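Local coordinates for protein Exo-beta-1,4-mannosidase (Rhizomucor miehei, PDB 4LYP) that probably removes single mannose units from the non-reducing ends of beta-1,4-linked mannosides, as a secreted family 5 glycoside hydrolase that also transfers sugars, at residues Tyr224-Ile235 and Ile254-Ala265. Residues are numbered along the deposited sequence; the frame is centred on the assembly and turned at random. Where two conformers were deposited one is given.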
loop_
_atom_site.group_PDB
_atom_site.type_symbol
_atom_site.label_atom_id
_atom_site.label_comp_id
_atom_site.label_asym_id
_atom_site.label_seq_id
_atom_site.Cartn_x
_atom_site.Cartn_y
_atom_site.Cartn_z
ATOM N N TYR A 224 -16.226 -5.157 -10.154
ATOM C CA TYR A 224 -15.144 -4.242 -9.655
ATOM C C TYR A 224 -14.753 -3.167 -10.663
ATOM O O TYR A 224 -14.546 -2.007 -10.316
ATOM C CB TYR A 224 -13.929 -5.038 -9.203
ATOM C CG TYR A 224 -14.024 -5.718 -7.865
ATOM C CD1 TYR A 224 -15.235 -6.045 -7.227
ATOM C CD2 TYR A 224 -12.837 -6.112 -7.223
ATOM C CE1 TYR A 224 -15.250 -6.719 -5.994
ATOM C CE2 TYR A 224 -12.831 -6.799 -6.028
ATOM C CZ TYR A 224 -14.012 -7.120 -5.422
ATOM O OH TYR A 224 -13.990 -7.811 -4.243
ATOM N N LYS A 225 -14.549 -3.567 -11.950
ATOM C CA LYS A 225 -14.107 -2.626 -12.982
ATOM C C LYS A 225 -15.139 -1.535 -13.266
ATOM O O LYS A 225 -14.801 -0.542 -13.910
ATOM C CB LYS A 225 -13.759 -3.326 -14.268
ATOM C CG LYS A 225 -14.924 -4.026 -14.971
ATOM C CD LYS A 225 -14.429 -4.899 -16.156
ATOM C CE LYS A 225 -15.603 -5.434 -16.923
ATOM N NZ LYS A 225 -15.101 -6.326 -18.000
ATOM N N GLU A 226 -16.377 -1.668 -12.755
ATOM C CA GLU A 226 -17.386 -0.632 -12.880
ATOM C C GLU A 226 -17.635 0.083 -11.579
ATOM O O GLU A 226 -18.590 0.896 -11.499
ATOM C CB GLU A 226 -18.687 -1.321 -13.406
ATOM C CG GLU A 226 -18.532 -1.911 -14.779
ATOM C CD GLU A 226 -18.350 -0.835 -15.813
ATOM O OE1 GLU A 226 -18.785 0.321 -15.606
ATOM O OE2 GLU A 226 -18.047 -1.218 -16.901
ATOM N N ASP A 227 -16.833 -0.153 -10.535
ATOM C CA ASP A 227 -17.142 0.402 -9.231
ATOM C C ASP A 227 -16.316 1.654 -9.009
ATOM O O ASP A 227 -15.091 1.579 -8.904
ATOM C CB ASP A 227 -16.776 -0.671 -8.161
ATOM C CG ASP A 227 -17.197 -0.291 -6.799
ATOM O OD1 ASP A 227 -17.675 0.873 -6.581
ATOM O OD2 ASP A 227 -17.144 -1.151 -5.891
ATOM N N PRO A 228 -16.987 2.824 -8.876
ATOM C CA PRO A 228 -16.237 4.054 -8.667
ATOM C C PRO A 228 -15.663 4.165 -7.253
ATOM O O PRO A 228 -14.946 5.136 -6.945
ATOM C CB PRO A 228 -17.250 5.165 -8.922
ATOM C CG PRO A 228 -18.536 4.508 -8.468
ATOM C CD PRO A 228 -18.466 3.074 -8.914
ATOM N N VAL A 229 -15.924 3.187 -6.361
ATOM C CA VAL A 229 -15.199 3.146 -5.081
ATOM C C VAL A 229 -13.722 2.826 -5.314
ATOM O O VAL A 229 -12.873 3.195 -4.505
ATOM C CB VAL A 229 -15.886 2.134 -4.146
ATOM C CG1 VAL A 229 -15.061 1.879 -2.896
ATOM C CG2 VAL A 229 -17.293 2.657 -3.767
ATOM N N ILE A 230 -13.394 2.106 -6.399
ATOM C CA ILE A 230 -12.006 1.843 -6.739
ATOM C C ILE A 230 -11.459 3.096 -7.424
ATOM O O ILE A 230 -11.951 3.469 -8.505
ATOM C CB ILE A 230 -11.926 0.564 -7.598
ATOM C CG1 ILE A 230 -12.265 -0.637 -6.709
ATOM C CG2 ILE A 230 -10.526 0.445 -8.230
ATOM C CD1 ILE A 230 -12.495 -1.916 -7.486
ATOM N N MET A 231 -10.432 3.698 -6.832
ATOM C CA MET A 231 -9.701 4.806 -7.430
ATOM C C MET A 231 -8.759 4.314 -8.506
ATOM O O MET A 231 -8.623 4.938 -9.584
ATOM C CB MET A 231 -8.927 5.555 -6.319
ATOM C CG MET A 231 -7.884 6.493 -6.924
ATOM S SD MET A 231 -7.144 7.512 -5.632
ATOM C CE MET A 231 -5.621 8.048 -6.431
ATOM N N SER A 232 -7.982 3.299 -8.190
ATOM C CA SER A 232 -6.956 2.853 -9.130
ATOM C C SER A 232 -6.670 1.369 -8.993
ATOM O O SER A 232 -6.862 0.779 -7.900
ATOM C CB SER A 232 -5.657 3.676 -8.980
ATOM O OG SER A 232 -5.122 3.393 -7.717
ATOM N N TRP A 233 -6.188 0.790 -10.077
ATOM C CA TRP A 233 -5.555 -0.548 -10.077
ATOM C C TRP A 233 -4.071 -0.312 -10.044
ATOM O O TRP A 233 -3.534 0.453 -10.842
ATOM C CB TRP A 233 -5.879 -1.289 -11.357
ATOM C CG TRP A 233 -7.350 -1.551 -11.468
ATOM C CD1 TRP A 233 -8.288 -0.897 -12.272
ATOM C CD2 TRP A 233 -8.113 -2.511 -10.705
ATOM N NE1 TRP A 233 -9.552 -1.377 -12.016
ATOM C CE2 TRP A 233 -9.489 -2.362 -11.078
ATOM C CE3 TRP A 233 -7.760 -3.489 -9.758
ATOM C CZ2 TRP A 233 -10.482 -3.131 -10.517
ATOM C CZ3 TRP A 233 -8.754 -4.248 -9.191
ATOM C CH2 TRP A 233 -10.106 -4.083 -9.584
ATOM N N GLN A 234 -3.382 -0.966 -9.111
ATOM C CA GLN A 234 -1.925 -0.783 -8.954
ATOM C C GLN A 234 -1.222 -2.068 -9.318
ATOM O O GLN A 234 -1.574 -3.137 -8.782
ATOM C CB GLN A 234 -1.619 -0.320 -7.542
ATOM C CG GLN A 234 -0.124 -0.168 -7.295
ATOM C CD GLN A 234 0.037 0.574 -5.999
ATOM O OE1 GLN A 234 0.046 -0.057 -4.912
ATOM N NE2 GLN A 234 0.125 1.916 -6.056
ATOM N N ILE A 235 -0.271 -1.968 -10.259
ATOM C CA ILE A 235 0.377 -3.188 -10.796
ATOM C C ILE A 235 0.800 -4.124 -9.639
ATOM O O ILE A 235 0.437 -5.310 -9.577
ATOM C CB ILE A 235 1.555 -2.813 -11.668
ATOM C CG1 ILE A 235 1.139 -2.073 -12.950
ATOM C CG2 ILE A 235 2.315 -4.118 -12.058
ATOM C CD1 ILE A 235 2.309 -1.491 -13.743
ATOM N N ILE A 254 -3.897 -3.753 -17.788
ATOM C CA ILE A 254 -4.793 -3.363 -16.712
ATOM C C ILE A 254 -5.802 -2.297 -17.212
ATOM O O ILE A 254 -6.985 -2.419 -16.929
ATOM C CB ILE A 254 -3.993 -2.810 -15.493
ATOM C CG1 ILE A 254 -3.232 -3.946 -14.867
ATOM C CG2 ILE A 254 -4.874 -2.117 -14.481
ATOM C CD1 ILE A 254 -2.235 -3.488 -13.825
ATOM N N LYS A 255 -5.305 -1.312 -17.969
ATOM C CA LYS A 255 -6.175 -0.254 -18.464
ATOM C C LYS A 255 -7.229 -0.803 -19.421
ATOM O O LYS A 255 -8.416 -0.465 -19.336
ATOM C CB LYS A 255 -5.322 0.803 -19.176
ATOM C CG LYS A 255 -6.165 1.956 -19.694
ATOM C CD LYS A 255 -6.809 2.889 -18.722
ATOM C CE LYS A 255 -5.800 3.696 -17.979
ATOM N NZ LYS A 255 -6.437 4.807 -17.091
ATOM N N LYS A 256 -6.825 -1.689 -20.339
ATOM C CA LYS A 256 -7.804 -2.273 -21.263
ATOM C C LYS A 256 -8.831 -3.154 -20.474
ATOM O O LYS A 256 -9.995 -3.217 -20.831
ATOM C CB LYS A 256 -7.076 -3.115 -22.310
ATOM C CG LYS A 256 -6.336 -2.239 -23.376
ATOM C CD LYS A 256 -5.747 -3.100 -24.474
ATOM C CE LYS A 256 -5.265 -2.338 -25.736
ATOM N NZ LYS A 256 -4.211 -1.334 -25.527
ATOM N N GLY A 257 -8.363 -3.751 -19.354
ATOM C CA GLY A 257 -9.283 -4.556 -18.554
ATOM C C GLY A 257 -10.328 -3.727 -17.803
ATOM O O GLY A 257 -11.400 -4.224 -17.534
ATOM N N ALA A 258 -9.964 -2.496 -17.412
ATOM C CA ALA A 258 -10.874 -1.620 -16.653
ATOM C C ALA A 258 -10.681 -0.191 -17.159
ATOM O O ALA A 258 -10.031 0.638 -16.511
ATOM C CB ALA A 258 -10.588 -1.707 -15.118
ATOM N N PRO A 259 -11.270 0.147 -18.343
ATOM C CA PRO A 259 -10.939 1.421 -18.968
ATOM C C PRO A 259 -11.425 2.653 -18.214
ATOM O O PRO A 259 -10.916 3.741 -18.488
ATOM C CB PRO A 259 -11.606 1.358 -20.347
ATOM C CG PRO A 259 -12.191 0.050 -20.435
ATOM C CD PRO A 259 -11.990 -0.781 -19.237
ATOM N N LYS A 260 -12.328 2.495 -17.236
ATOM C CA LYS A 260 -12.784 3.648 -16.485
ATOM C C LYS A 260 -11.850 4.053 -15.340
ATOM O O LYS A 260 -12.059 5.108 -14.757
ATOM C CB LYS A 260 -14.163 3.371 -15.882
ATOM C CG LYS A 260 -15.236 3.149 -16.976
ATOM C CD LYS A 260 -16.572 2.766 -16.389
ATOM C CE LYS A 260 -17.652 2.661 -17.493
ATOM N NZ LYS A 260 -17.653 3.886 -18.325
ATOM N N HIS A 261 -10.858 3.203 -15.005
ATOM C CA HIS A 261 -10.039 3.407 -13.791
ATOM C C HIS A 261 -8.641 3.885 -14.087
ATOM O O HIS A 261 -8.022 3.516 -15.099
ATOM C CB HIS A 261 -9.981 2.063 -13.060
ATOM C CG HIS A 261 -11.208 1.756 -12.261
ATOM N ND1 HIS A 261 -11.739 0.488 -12.201
ATOM C CD2 HIS A 261 -11.931 2.547 -11.401
ATOM C CE1 HIS A 261 -12.764 0.509 -11.364
ATOM N NE2 HIS A 261 -12.897 1.759 -10.836
ATOM N N LEU A 262 -8.118 4.608 -13.139
ATOM C CA LEU A 262 -6.693 4.954 -13.095
ATOM C C LEU A 262 -5.809 3.721 -12.860
ATOM O O LEU A 262 -6.259 2.739 -12.247
ATOM C CB LEU A 262 -6.453 5.982 -12.002
ATOM C CG LEU A 262 -7.236 7.277 -12.136
ATOM C CD1 LEU A 262 -6.934 8.207 -10.936
ATOM C CD2 LEU A 262 -6.939 7.977 -13.480
ATOM N N VAL A 263 -4.562 3.836 -13.301
ATOM C CA VAL A 263 -3.555 2.798 -13.132
ATOM C C VAL A 263 -2.334 3.396 -12.505
ATOM O O VAL A 263 -1.834 4.475 -12.920
ATOM C CB VAL A 263 -3.238 2.102 -14.477
ATOM C CG1 VAL A 263 -2.190 0.999 -14.292
ATOM C CG2 VAL A 263 -4.506 1.539 -15.086
ATOM N N SER A 264 -1.779 2.667 -11.541
ATOM C CA SER A 264 -0.569 3.027 -10.837
ATOM C C SER A 264 0.487 1.928 -10.857
ATOM O O SER A 264 0.150 0.758 -11.013
ATOM C CB SER A 264 -1.014 3.246 -9.308
ATOM O OG SER A 264 0.087 3.441 -8.477
ATOM N N ALA A 265 1.777 2.310 -10.730
ATOM C CA ALA A 265 2.879 1.387 -10.787
ATOM C C ALA A 265 3.288 0.800 -9.453
ATOM O O ALA A 265 3.999 -0.204 -9.433
ATOM C CB ALA A 265 4.076 2.078 -11.405
HETATM O O HOH W 1 -13.598 0.029 -16.327
HETATM O O HOH W 2 -13.382 -4.517 -19.518
HETATM O O HOH W 3 -10.552 5.690 -11.380
#
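His-261 pushes its ring into the bend of 224-230, a 3-10 segment followed by the type I turn Asp-227 to Ile-230, and is gripped on several sides. His-261 NE2 donates in its own ring plane to Asp-227 O (2.9 Å), reaching that oxygen from above the carbonyl plane, while Ile-230 N bonds it from the opposite face. Ile-230 CG2 covers one face of the imidazole, 3.9 Å from its centroid in a CH-pi contact. The indole of Trp-233 lies obliquely to it, planes at 73°, with Trp-233 NE1 and His-261 ND1 2.9 Å apart. Ala-258 CB meets Trp-233 NE1 (3.3 Å) and Ile-254 CG2 meets Trp-233 CB (3.4 Å). Trp-233 thus packs between strand and helix in a right-handed beta-alpha-beta crossover of the TIM barrel (strand 230-234, helix 244-257, strand 262-264), while His-261 plugs the loop at the strands' N-terminal ends. The parallel strands are joined by Trp-233 N to Leu-262 O, Ser-264 N to Trp-233 O and Ile-235 N to Ser-264 O. On the barrel's inner side Gln-234 NE2 donates almost straight (173°) to Ser-264 OG and also bonds Glu-336; Gln-234 OE1 accepts from Arg-97. Packing is looser beyond the strands' N-terminal ends, where Glu-226 is exposed: one water joins Lys-225 O to Lys-260 N, another joins Lys-225 NZ, which also bonds Asn-214, to Gly-257 O. Lys-260 NZ, in the conformer described, forms its salt bridge with Glu-35.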